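Local coordinates for tubulin-like protein CetZ (Methanosaeta thermophila, PDB 3ZID) that binds guanine nucleotide and, as a tubulin/FtsZ-type GTPase, is probably involved in controlling archaeal cell shape, at residues 120-125 / 157-162; 162-167 / 229-234; 244-249 / 312-317; 273-278 / 291-296. One frame throughout, in Å; residues are numbered along the deposited sequence.

Interaction 1 of 4, residues 120-125 / 157-162; sequences FSPLMI and AFCLRE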
# COMPACT_ATOMS: atom_id res chain seq x y z
N PHE A 120 -10.14 -9.08 -3.46
CA PHE A 120 -10.90 -8.96 -2.22
C PHE A 120 -10.96 -7.51 -1.75
O PHE A 120 -11.98 -7.04 -1.27
CB PHE A 120 -10.22 -9.75 -1.10
CG PHE A 120 -10.57 -11.21 -1.04
CD1 PHE A 120 -10.67 -11.97 -2.20
CD2 PHE A 120 -10.75 -11.82 0.19
CE1 PHE A 120 -10.99 -13.33 -2.13
CE2 PHE A 120 -11.06 -13.17 0.29
CZ PHE A 120 -11.18 -13.93 -0.88
N SER A 121 -9.83 -6.83 -1.82
CA SER A 121 -9.68 -5.57 -1.10
C SER A 121 -10.62 -4.46 -1.57
O SER A 121 -11.29 -3.84 -0.74
CB SER A 121 -8.21 -5.11 -1.05
OG SER A 121 -7.43 -6.06 -0.33
N PRO A 122 -10.70 -4.22 -2.88
CA PRO A 122 -11.68 -3.21 -3.31
C PRO A 122 -13.10 -3.63 -2.99
O PRO A 122 -13.90 -2.76 -2.66
CB PRO A 122 -11.48 -3.14 -4.82
CG PRO A 122 -10.06 -3.61 -5.03
CD PRO A 122 -9.83 -4.65 -3.99
N LEU A 123 -13.39 -4.93 -3.07
CA LEU A 123 -14.73 -5.43 -2.75
C LEU A 123 -15.05 -5.23 -1.29
O LEU A 123 -16.16 -4.81 -0.93
CB LEU A 123 -14.88 -6.92 -3.11
CG LEU A 123 -14.72 -7.23 -4.60
CD1 LEU A 123 -14.96 -8.71 -4.99
CD2 LEU A 123 -15.67 -6.36 -5.28
N MET A 124 -14.06 -5.54 -0.46
CA MET A 124 -14.20 -5.44 0.99
C MET A 124 -14.35 -3.99 1.42
O MET A 124 -15.10 -3.67 2.34
CB MET A 124 -12.99 -6.08 1.67
CG MET A 124 -13.24 -6.53 3.11
SD MET A 124 -11.80 -7.37 3.81
CE MET A 124 -11.30 -8.34 2.40
N ILE A 125 -13.64 -3.09 0.76
CA ILE A 125 -13.73 -1.68 1.12
C ILE A 125 -15.14 -1.17 0.80
O ILE A 125 -15.74 -0.43 1.59
CB ILE A 125 -12.65 -0.86 0.40
CG1 ILE A 125 -11.28 -1.20 0.97
CG2 ILE A 125 -12.95 0.63 0.48
CD1 ILE A 125 -10.12 -0.77 0.09
N ALA A 157 -2.74 -2.91 -12.73
CA ALA A 157 -3.45 -1.84 -13.42
C ALA A 157 -4.93 -1.83 -13.12
O ALA A 157 -5.50 -0.77 -12.84
CB ALA A 157 -3.20 -1.92 -14.94
N PHE A 158 -5.56 -2.99 -13.21
CA PHE A 158 -7.00 -3.08 -12.93
C PHE A 158 -7.36 -2.94 -11.45
O PHE A 158 -8.44 -2.45 -11.11
CB PHE A 158 -7.59 -4.35 -13.50
CG PHE A 158 -7.56 -4.38 -14.99
CD1 PHE A 158 -8.33 -3.49 -15.72
CD2 PHE A 158 -6.79 -5.31 -15.66
CE1 PHE A 158 -8.31 -3.51 -17.10
CE2 PHE A 158 -6.78 -5.34 -17.04
CZ PHE A 158 -7.54 -4.44 -17.76
N CYS A 159 -6.47 -3.41 -10.58
CA CYS A 159 -6.72 -3.27 -9.15
C CYS A 159 -6.70 -1.81 -8.74
O CYS A 159 -7.59 -1.34 -8.02
CB CYS A 159 -5.67 -4.03 -8.35
SG CYS A 159 -5.89 -3.81 -6.56
N LEU A 160 -5.69 -1.08 -9.20
CA LEU A 160 -5.59 0.34 -8.87
C LEU A 160 -6.82 1.12 -9.35
O LEU A 160 -7.30 2.04 -8.67
CB LEU A 160 -4.30 0.95 -9.44
CG LEU A 160 -3.01 0.53 -8.70
CD1 LEU A 160 -1.77 0.88 -9.53
CD2 LEU A 160 -2.96 1.19 -7.31
N ARG A 161 -7.32 0.75 -10.53
CA ARG A 161 -8.55 1.36 -11.03
C ARG A 161 -9.73 1.13 -10.10
O ARG A 161 -10.44 2.07 -9.75
CB ARG A 161 -8.89 0.86 -12.44
CG ARG A 161 -8.02 1.48 -13.51
CD ARG A 161 -8.15 0.76 -14.85
NE ARG A 161 -9.47 0.91 -15.46
CZ ARG A 161 -9.74 0.61 -16.72
NH1 ARG A 161 -8.78 0.14 -17.51
NH2 ARG A 161 -10.96 0.77 -17.20
N GLU A 162 -9.93 -0.11 -9.66
CA GLU A 162 -11.03 -0.40 -8.75
C GLU A 162 -10.91 0.31 -7.40
O GLU A 162 -11.93 0.71 -6.84
CB GLU A 162 -11.17 -1.90 -8.51
CG GLU A 162 -11.69 -2.67 -9.70
CD GLU A 162 -11.62 -4.16 -9.50
OE1 GLU A 162 -11.34 -4.60 -8.36
OE2 GLU A 162 -11.86 -4.90 -10.47
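In segments 120-125 and 157-162, on helices 117-131 and 150-165, the CA atoms of Pro-122 and Glu-162 are the nearest pair, 6.2 Å apart. The first helix is kinked there, because the nitrogen of Pro-122 makes no bond to the preceding turn. Within the segment Met-124 N bonds Phe-120 O at 2.7 Å.

No hydrogen bond crosses the contact, which rests on the proline ring. CB and CG of Pro-122 lie against the Glu-162 side chain, CG being 3.7 Å from Glu-162 OE1 and CB 3.9 Å from Glu-162 CB. The ring also meets Cys-159, whose SG is 4.4 Å from Pro-122 CG. With CG beside its backbone N (chi1 -71°) and an extended chain beyond, Glu-162 runs its carboxylate past the ring. There OE2 forms salt bridges with Lys-83 and Arg-79 of helix 79-98, which fix the carboxylate that rests on the proline.

The two helices follow strands 105-111 and 136-143, neighbours in the parallel sheet of the GTPase domain. The side chain of Pro-122 is about 7 Å from Gly-117 of the GTP-binding Gly-Thr-Gly turn, and that of Cys-159 about 9 Å from GDP, consistent with packing just behind a Rossmann-like tubulin/FtsZ nucleotide site.

Interaction 2 of 4, residues 162-167 / 229-234; sequences EMIEVE and LRMGTL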
# COMPACT_ATOMS: atom_id res chain seq x y z
N GLU A 162 -9.93 -0.11 -9.66
CA GLU A 162 -11.03 -0.40 -8.75
C GLU A 162 -10.91 0.31 -7.40
O GLU A 162 -11.93 0.71 -6.84
CB GLU A 162 -11.17 -1.90 -8.51
CG GLU A 162 -11.69 -2.67 -9.70
CD GLU A 162 -11.62 -4.16 -9.50
OE1 GLU A 162 -11.34 -4.60 -8.36
OE2 GLU A 162 -11.86 -4.90 -10.47
N MET A 163 -9.68 0.46 -6.90
CA MET A 163 -9.43 1.15 -5.63
C MET A 163 -9.91 2.59 -5.67
O MET A 163 -10.60 3.06 -4.77
CB MET A 163 -7.92 1.15 -5.31
CG MET A 163 -7.36 -0.11 -4.67
SD MET A 163 -8.20 -0.59 -3.14
CE MET A 163 -7.04 -1.81 -2.57
N ILE A 164 -9.55 3.29 -6.74
CA ILE A 164 -10.00 4.65 -6.96
C ILE A 164 -11.52 4.69 -7.08
O ILE A 164 -12.19 5.54 -6.47
CB ILE A 164 -9.38 5.21 -8.24
CG1 ILE A 164 -7.86 5.34 -8.08
CG2 ILE A 164 -9.99 6.55 -8.61
CD1 ILE A 164 -7.19 5.64 -9.39
N GLU A 165 -12.05 3.76 -7.86
CA GLU A 165 -13.49 3.66 -8.10
C GLU A 165 -14.30 3.47 -6.82
O GLU A 165 -15.41 3.97 -6.70
CB GLU A 165 -13.75 2.52 -9.09
CG GLU A 165 -13.34 2.87 -10.52
CD GLU A 165 -13.72 1.82 -11.55
OE1 GLU A 165 -13.88 0.63 -11.17
OE2 GLU A 165 -13.83 2.18 -12.74
N VAL A 166 -13.76 2.74 -5.87
CA VAL A 166 -14.52 2.41 -4.68
C VAL A 166 -14.55 3.58 -3.67
O VAL A 166 -15.26 3.54 -2.67
CB VAL A 166 -13.99 1.11 -4.03
CG1 VAL A 166 -12.73 1.39 -3.23
CG2 VAL A 166 -15.06 0.46 -3.17
N GLU A 167 -13.80 4.64 -3.99
CA GLU A 167 -13.82 5.90 -3.24
C GLU A 167 -13.49 5.74 -1.76
O GLU A 167 -14.21 6.21 -0.88
CB GLU A 167 -15.18 6.59 -3.39
CG GLU A 167 -15.39 7.27 -4.73
CD GLU A 167 -16.77 7.90 -4.86
OE1 GLU A 167 -17.67 7.56 -4.05
OE2 GLU A 167 -16.96 8.73 -5.78
N LEU A 229 -4.95 13.38 -6.52
CA LEU A 229 -5.25 12.07 -7.13
C LEU A 229 -5.91 11.07 -6.19
O LEU A 229 -6.29 9.98 -6.64
CB LEU A 229 -3.97 11.38 -7.60
CG LEU A 229 -3.08 12.01 -8.67
CD1 LEU A 229 -1.86 11.12 -8.83
CD2 LEU A 229 -3.84 12.15 -9.98
N ARG A 230 -5.97 11.41 -4.90
CA ARG A 230 -6.46 10.51 -3.85
C ARG A 230 -5.55 9.30 -3.70
O ARG A 230 -5.97 8.20 -3.32
CB ARG A 230 -7.91 10.10 -4.08
CG ARG A 230 -8.88 11.25 -3.97
CD ARG A 230 -10.24 10.86 -4.46
NE ARG A 230 -10.82 9.77 -3.68
CZ ARG A 230 -11.56 9.95 -2.60
NH1 ARG A 230 -11.81 11.18 -2.15
NH2 ARG A 230 -12.07 8.91 -1.96
N MET A 231 -4.28 9.53 -4.02
CA MET A 231 -3.25 8.55 -3.79
C MET A 231 -2.09 9.29 -3.18
O MET A 231 -1.86 10.46 -3.48
CB MET A 231 -2.78 7.94 -5.10
CG MET A 231 -3.77 7.08 -5.82
SD MET A 231 -3.08 6.69 -7.43
CE MET A 231 -4.12 5.36 -8.00
N GLY A 232 -1.32 8.59 -2.36
CA GLY A 232 -0.20 9.22 -1.71
C GLY A 232 0.74 8.18 -1.18
O GLY A 232 0.71 7.02 -1.59
N THR A 233 1.55 8.58 -0.21
CA THR A 233 2.51 7.68 0.36
C THR A 233 2.93 8.19 1.73
O THR A 233 2.43 9.24 2.17
CB THR A 233 3.74 7.46 -0.57
OG1 THR A 233 4.45 6.29 -0.16
CG2 THR A 233 4.68 8.67 -0.54
N LEU A 234 3.79 7.44 2.40
CA LEU A 234 4.33 7.85 3.69
C LEU A 234 5.84 8.03 3.56
O LEU A 234 6.54 7.19 2.99
CB LEU A 234 4.05 6.78 4.75
CG LEU A 234 2.59 6.48 5.04
CD1 LEU A 234 2.46 5.39 6.10
CD2 LEU A 234 1.88 7.75 5.52
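Between Ile-164 and Glu-167, the two residues through which segment 162-167 touches 229-234, the polar atom with two partners is Val-166 N. This amide gives a 2.9 Å hydrogen bond to Glu-162 O and a weak one to Met-163 O. Glu-167 then leaves helical angles with positive phi (57°), while its N still bonds Ile-164 O at 3.1 Å. Lys-129 of helix 117-131 donates from NZ to Val-166 O and weakly to Glu-167 O.

No hydrogen bond joins the two segments, and two separate touches make the contact. In the first, the CD1 end of Ile-164 meets the methyl of Met-231, the side chains crossing at about a right angle. CD1 to CE is 3.4 Å, tighter than usual carbon packing, and Ile-164 CG1 to Met-231 CE is 3.7 Å. The extended chain of Met-231 (chi2 172°) carries CE that far; the same side chain touches Met-171, and its backbone bonds Leu-322.

In the second, Arg-230, bent at chi3 (62°), brings the guanidinium edge to the Glu-167 backbone, NH2 lying 3.5 Å from Glu-167 C. The carboxylate does not join in: OE1 of Glu-167 stays 6.1 Å from NH2 of Arg-230.

The contact is therefore van der Waals packing with a long-range attraction of opposite charges, which is probably modest because Ile-164, Glu-167 and Arg-230 lie near the surface. It joins the end of a GTPase-domain helix to the approach to the edge strand 232-238 without a directional bond.

Interaction 3 of 4, residues 244-249 / 312-317; sequences PSIRAA and GEPRVL
The ring of Pro-314 is the main bump, and Pro-244 and Ile-246 form the hollow that takes it. The CA atoms of Pro-244 and Pro-314 are 6.4 Å apart. Pro-314 CG rests on the carbonyl oxygen of Pro-244, 3.6 Å away, and comes within 4.1 Å of Pro-244 CB. The neighbouring ring atom, Pro-314 CB, is met obliquely by CD1 of Ile-246 at 3.9 Å. A fold at chi2 (-71°) swings that methyl toward the proline. Tyr-283 from a nearby loop touches both proline rings.

A second fit lies one helical turn on. The small side chain of Ala-249 lets the strand come near, and Val-316 packs against it: its CG2, set beside its own backbone N, sits 3.7 Å from Ala-249 CB. The valine also rests on Ile-275 and Ile-277 of strand 270-279. Between the two fits Arg-315 points to the other face of the sheet, where it makes a cation-pi contact with Phe-203.

Ser-245 caps the start of the helix, its OG accepting from Ala-248 N at 3.2 Å and 164°, a classical N-cap.

Short helix 246-252 thus packs on one face of the mixed four-stranded sheet while long helix 186-210 lies on the other, the layering expected of the second domain of the tubulin/FtsZ fold.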
# COMPACT_ATOMS: atom_id res chain seq x y z
N PRO A 244 20.60 15.99 15.20
CA PRO A 244 19.17 16.00 15.55
C PRO A 244 18.39 17.11 14.83
O PRO A 244 17.24 17.37 15.16
CB PRO A 244 19.19 16.27 17.05
CG PRO A 244 20.38 17.18 17.21
CD PRO A 244 21.40 16.72 16.21
N SER A 245 19.02 17.75 13.84
CA SER A 245 18.42 18.87 13.12
C SER A 245 17.03 18.52 12.57
O SER A 245 16.88 17.62 11.73
CB SER A 245 19.35 19.24 11.95
OG SER A 245 18.72 20.10 11.02
N ILE A 246 16.03 19.28 13.01
CA ILE A 246 14.65 19.05 12.60
C ILE A 246 14.48 19.40 11.12
O ILE A 246 13.77 18.73 10.39
CB ILE A 246 13.65 19.87 13.43
CG1 ILE A 246 13.76 19.49 14.90
CG2 ILE A 246 12.22 19.60 12.97
CD1 ILE A 246 13.22 18.13 15.20
N ARG A 247 15.15 20.47 10.69
CA ARG A 247 15.14 20.86 9.30
C ARG A 247 15.59 19.72 8.41
O ARG A 247 14.94 19.40 7.42
CB ARG A 247 16.06 22.06 9.11
CG ARG A 247 16.39 22.38 7.67
CD ARG A 247 17.32 23.58 7.61
NE ARG A 247 17.40 24.18 6.28
CZ ARG A 247 17.86 25.40 6.05
NH1 ARG A 247 18.28 26.15 7.06
NH2 ARG A 247 17.91 25.88 4.81
N ALA A 248 16.70 19.10 8.78
CA ALA A 248 17.23 18.00 7.99
C ALA A 248 16.31 16.80 8.11
O ALA A 248 16.05 16.10 7.14
CB ALA A 248 18.63 17.64 8.42
N ALA A 249 15.82 16.57 9.32
CA ALA A 249 14.89 15.48 9.54
C ALA A 249 13.64 15.68 8.68
O ALA A 249 13.20 14.74 8.04
CB ALA A 249 14.55 15.32 11.01
N GLY A 312 13.22 10.36 22.90
CA GLY A 312 14.05 9.78 21.86
C GLY A 312 14.60 10.82 20.92
O GLY A 312 14.18 11.97 20.91
N GLU A 313 15.55 10.39 20.09
CA GLU A 313 16.08 11.22 19.03
C GLU A 313 14.93 11.43 18.04
O GLU A 313 14.13 10.54 17.81
CB GLU A 313 17.26 10.53 18.36
CG GLU A 313 18.29 9.95 19.34
CD GLU A 313 18.86 11.01 20.26
OE1 GLU A 313 19.27 12.08 19.75
OE2 GLU A 313 18.90 10.79 21.48
N PRO A 314 14.81 12.65 17.50
CA PRO A 314 13.65 12.99 16.68
C PRO A 314 13.48 12.13 15.42
O PRO A 314 14.46 11.69 14.82
CB PRO A 314 13.89 14.45 16.30
CG PRO A 314 15.37 14.71 16.62
CD PRO A 314 15.71 13.80 17.73
N ARG A 315 12.22 11.87 15.08
CA ARG A 315 11.89 11.22 13.83
C ARG A 315 10.70 11.97 13.22
O ARG A 315 9.92 12.65 13.91
CB ARG A 315 11.56 9.74 14.02
CG ARG A 315 10.36 9.46 14.93
CD ARG A 315 9.98 7.98 14.79
NE ARG A 315 8.80 7.65 15.59
CZ ARG A 315 8.21 6.46 15.60
NH1 ARG A 315 8.68 5.49 14.83
NH2 ARG A 315 7.15 6.24 16.37
N VAL A 316 10.60 11.87 11.91
CA VAL A 316 9.58 12.59 11.19
C VAL A 316 8.81 11.62 10.32
O VAL A 316 9.39 10.77 9.63
CB VAL A 316 10.19 13.71 10.30
CG1 VAL A 316 9.09 14.42 9.51
CG2 VAL A 316 10.95 14.71 11.16
N LEU A 317 7.50 11.77 10.36
CA LEU A 317 6.63 11.08 9.43
C LEU A 317 5.97 12.11 8.52
O LEU A 317 5.43 13.10 8.98
CB LEU A 317 5.56 10.29 10.17
CG LEU A 317 4.55 9.59 9.25
CD1 LEU A 317 5.13 8.32 8.75
CD2 LEU A 317 3.27 9.32 10.01

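Interaction 4 of 4, residues 273-278 / 291-296; sequences AMIVIQ and KEIESL
Ile-275 meets Ile-293 and Leu-296 where strand 270-279 packs under helix 286-296, the first strand and the helix of a beta-alpha-beta unit completed by the parallel strand 302-309. Walking the strand from its start, Ala-273 faces the helix, but its CB stops 5.9 Å from Leu-296 CD1 and touches Leu-320 and Ile-300. Met-274 turns to the opposite face, onto Leu-204 of helix 186-210.

Ile-275 follows and carries the contact. Its CG1, beside the backbone N (chi1 -51°), lies 4.0 Å from CD1 of Leu-296, the two side chains reaching tip to tip. Ile-293 runs antiparallel alongside it, with CD1 4.1 Å from Ile-275 CB. An alanine here keeps CB beside Ile-293 CD1 but removes CG1 and CD1, which would probably leave Leu-296 CD1 without its partner and open a gap between strand and helix.

Val-276 points back to Phe-203 and Ala-207. Ile-277 again faces the helix side, yet packs on Ile-246 and Ile-250 of helix 246-252. Gln-278 closes the segment with OE1 accepting from Arg-315 NE.

Within the helix, Lys-291 O takes two donors from opposite faces of its carbonyl plane: Ser-295 N at 3.2 Å, and Ser-295 OG at 3.1 Å, tilted 25° from that plane.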
# COMPACT_ATOMS: atom_id res chain seq x y z
N ALA A 273 0.23 17.70 2.42
CA ALA A 273 1.03 16.88 3.32
C ALA A 273 0.67 17.10 4.80
O ALA A 273 0.16 18.15 5.20
CB ALA A 273 2.51 17.14 3.10
N MET A 274 0.89 16.06 5.60
CA MET A 274 0.84 16.14 7.05
C MET A 274 2.24 15.74 7.53
O MET A 274 2.74 14.66 7.19
CB MET A 274 -0.22 15.20 7.63
CG MET A 274 -0.40 15.30 9.16
SD MET A 274 -1.76 14.26 9.75
CE MET A 274 -1.17 12.63 9.35
N ILE A 275 2.92 16.64 8.24
CA ILE A 275 4.24 16.35 8.78
C ILE A 275 4.16 16.20 10.30
O ILE A 275 3.70 17.10 10.97
CB ILE A 275 5.25 17.48 8.45
CG1 ILE A 275 5.24 17.84 6.95
CG2 ILE A 275 6.65 17.12 8.92
CD1 ILE A 275 5.71 16.75 6.05
N VAL A 276 4.58 15.06 10.82
CA VAL A 276 4.56 14.81 12.26
C VAL A 276 5.98 14.70 12.75
O VAL A 276 6.76 13.92 12.22
CB VAL A 276 3.81 13.50 12.62
CG1 VAL A 276 3.76 13.31 14.15
CG2 VAL A 276 2.41 13.51 12.06
N ILE A 277 6.33 15.54 13.73
CA ILE A 277 7.64 15.51 14.37
C ILE A 277 7.50 14.91 15.76
O ILE A 277 6.68 15.36 16.57
CB ILE A 277 8.24 16.92 14.56
CG1 ILE A 277 8.03 17.77 13.31
CG2 ILE A 277 9.73 16.82 14.94
CD1 ILE A 277 9.07 17.53 12.29
N GLN A 278 8.29 13.88 16.04
CA GLN A 278 8.22 13.21 17.32
C GLN A 278 9.59 13.12 17.94
O GLN A 278 10.55 12.75 17.26
CB GLN A 278 7.65 11.81 17.14
CG GLN A 278 7.52 11.02 18.42
CD GLN A 278 6.88 9.65 18.18
OE1 GLN A 278 7.43 8.81 17.48
NE2 GLN A 278 5.70 9.46 18.73
N LYS A 291 8.82 27.44 10.93
CA LYS A 291 9.57 28.06 9.84
C LYS A 291 9.88 27.05 8.74
O LYS A 291 9.72 27.34 7.55
CB LYS A 291 10.87 28.69 10.36
CG LYS A 291 10.67 29.98 11.10
CD LYS A 291 11.90 30.34 11.92
CE LYS A 291 11.70 31.63 12.69
NZ LYS A 291 12.72 31.80 13.76
N GLU A 292 10.28 25.84 9.14
CA GLU A 292 10.51 24.79 8.16
C GLU A 292 9.26 24.38 7.41
O GLU A 292 9.31 24.17 6.20
CB GLU A 292 11.17 23.57 8.80
CG GLU A 292 12.56 23.88 9.34
CD GLU A 292 13.50 24.39 8.25
OE1 GLU A 292 13.38 23.94 7.09
OE2 GLU A 292 14.35 25.26 8.56
N ILE A 293 8.14 24.31 8.11
CA ILE A 293 6.88 23.94 7.47
C ILE A 293 6.50 25.02 6.46
O ILE A 293 6.14 24.72 5.31
CB ILE A 293 5.73 23.73 8.49
CG1 ILE A 293 6.02 22.56 9.44
CG2 ILE A 293 4.41 23.53 7.77
CD1 ILE A 293 6.54 21.31 8.77
N GLU A 294 6.63 26.28 6.87
CA GLU A 294 6.36 27.39 5.96
C GLU A 294 7.13 27.27 4.65
O GLU A 294 6.60 27.58 3.58
CB GLU A 294 6.68 28.73 6.64
CG GLU A 294 5.75 29.09 7.79
CD GLU A 294 6.04 30.47 8.38
OE1 GLU A 294 7.12 31.03 8.10
OE2 GLU A 294 5.18 30.99 9.13
N SER A 295 8.37 26.79 4.72
CA SER A 295 9.19 26.56 3.53
C SER A 295 8.53 25.61 2.55
O SER A 295 8.56 25.85 1.36
CB SER A 295 10.56 26.00 3.91
OG SER A 295 11.16 26.78 4.92
N LEU A 296 7.93 24.54 3.08
CA LEU A 296 7.31 23.50 2.26
C LEU A 296 6.16 23.97 1.39
O LEU A 296 5.85 23.34 0.37
CB LEU A 296 6.81 22.35 3.13
CG LEU A 296 7.86 21.58 3.91
CD1 LEU A 296 7.22 20.35 4.56
CD2 LEU A 296 8.97 21.20 2.95

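From the N terminus, interaction 1 comes first, closing a loop through strand 136-143 and tying two helices of the GTPase domain. Interaction 2 starts on the same helix, with Glu-162 in both, and closes a longer loop through helix 186-210 to the edge of the second sheet; Ser-121 and Ile-125 pack on Met-163 between the two. Interaction 3 follows in series and joins helix 246-252 to strand 315-322. Nested inside its loop is interaction 4, with Val-316 CG2 3.6 Å from Ile-277 CD1. No loops cross. Interactions 2, 3 and 4 all reach the mixed sheet, whereas interactions 1 and 3 have centres about 36 Å apart.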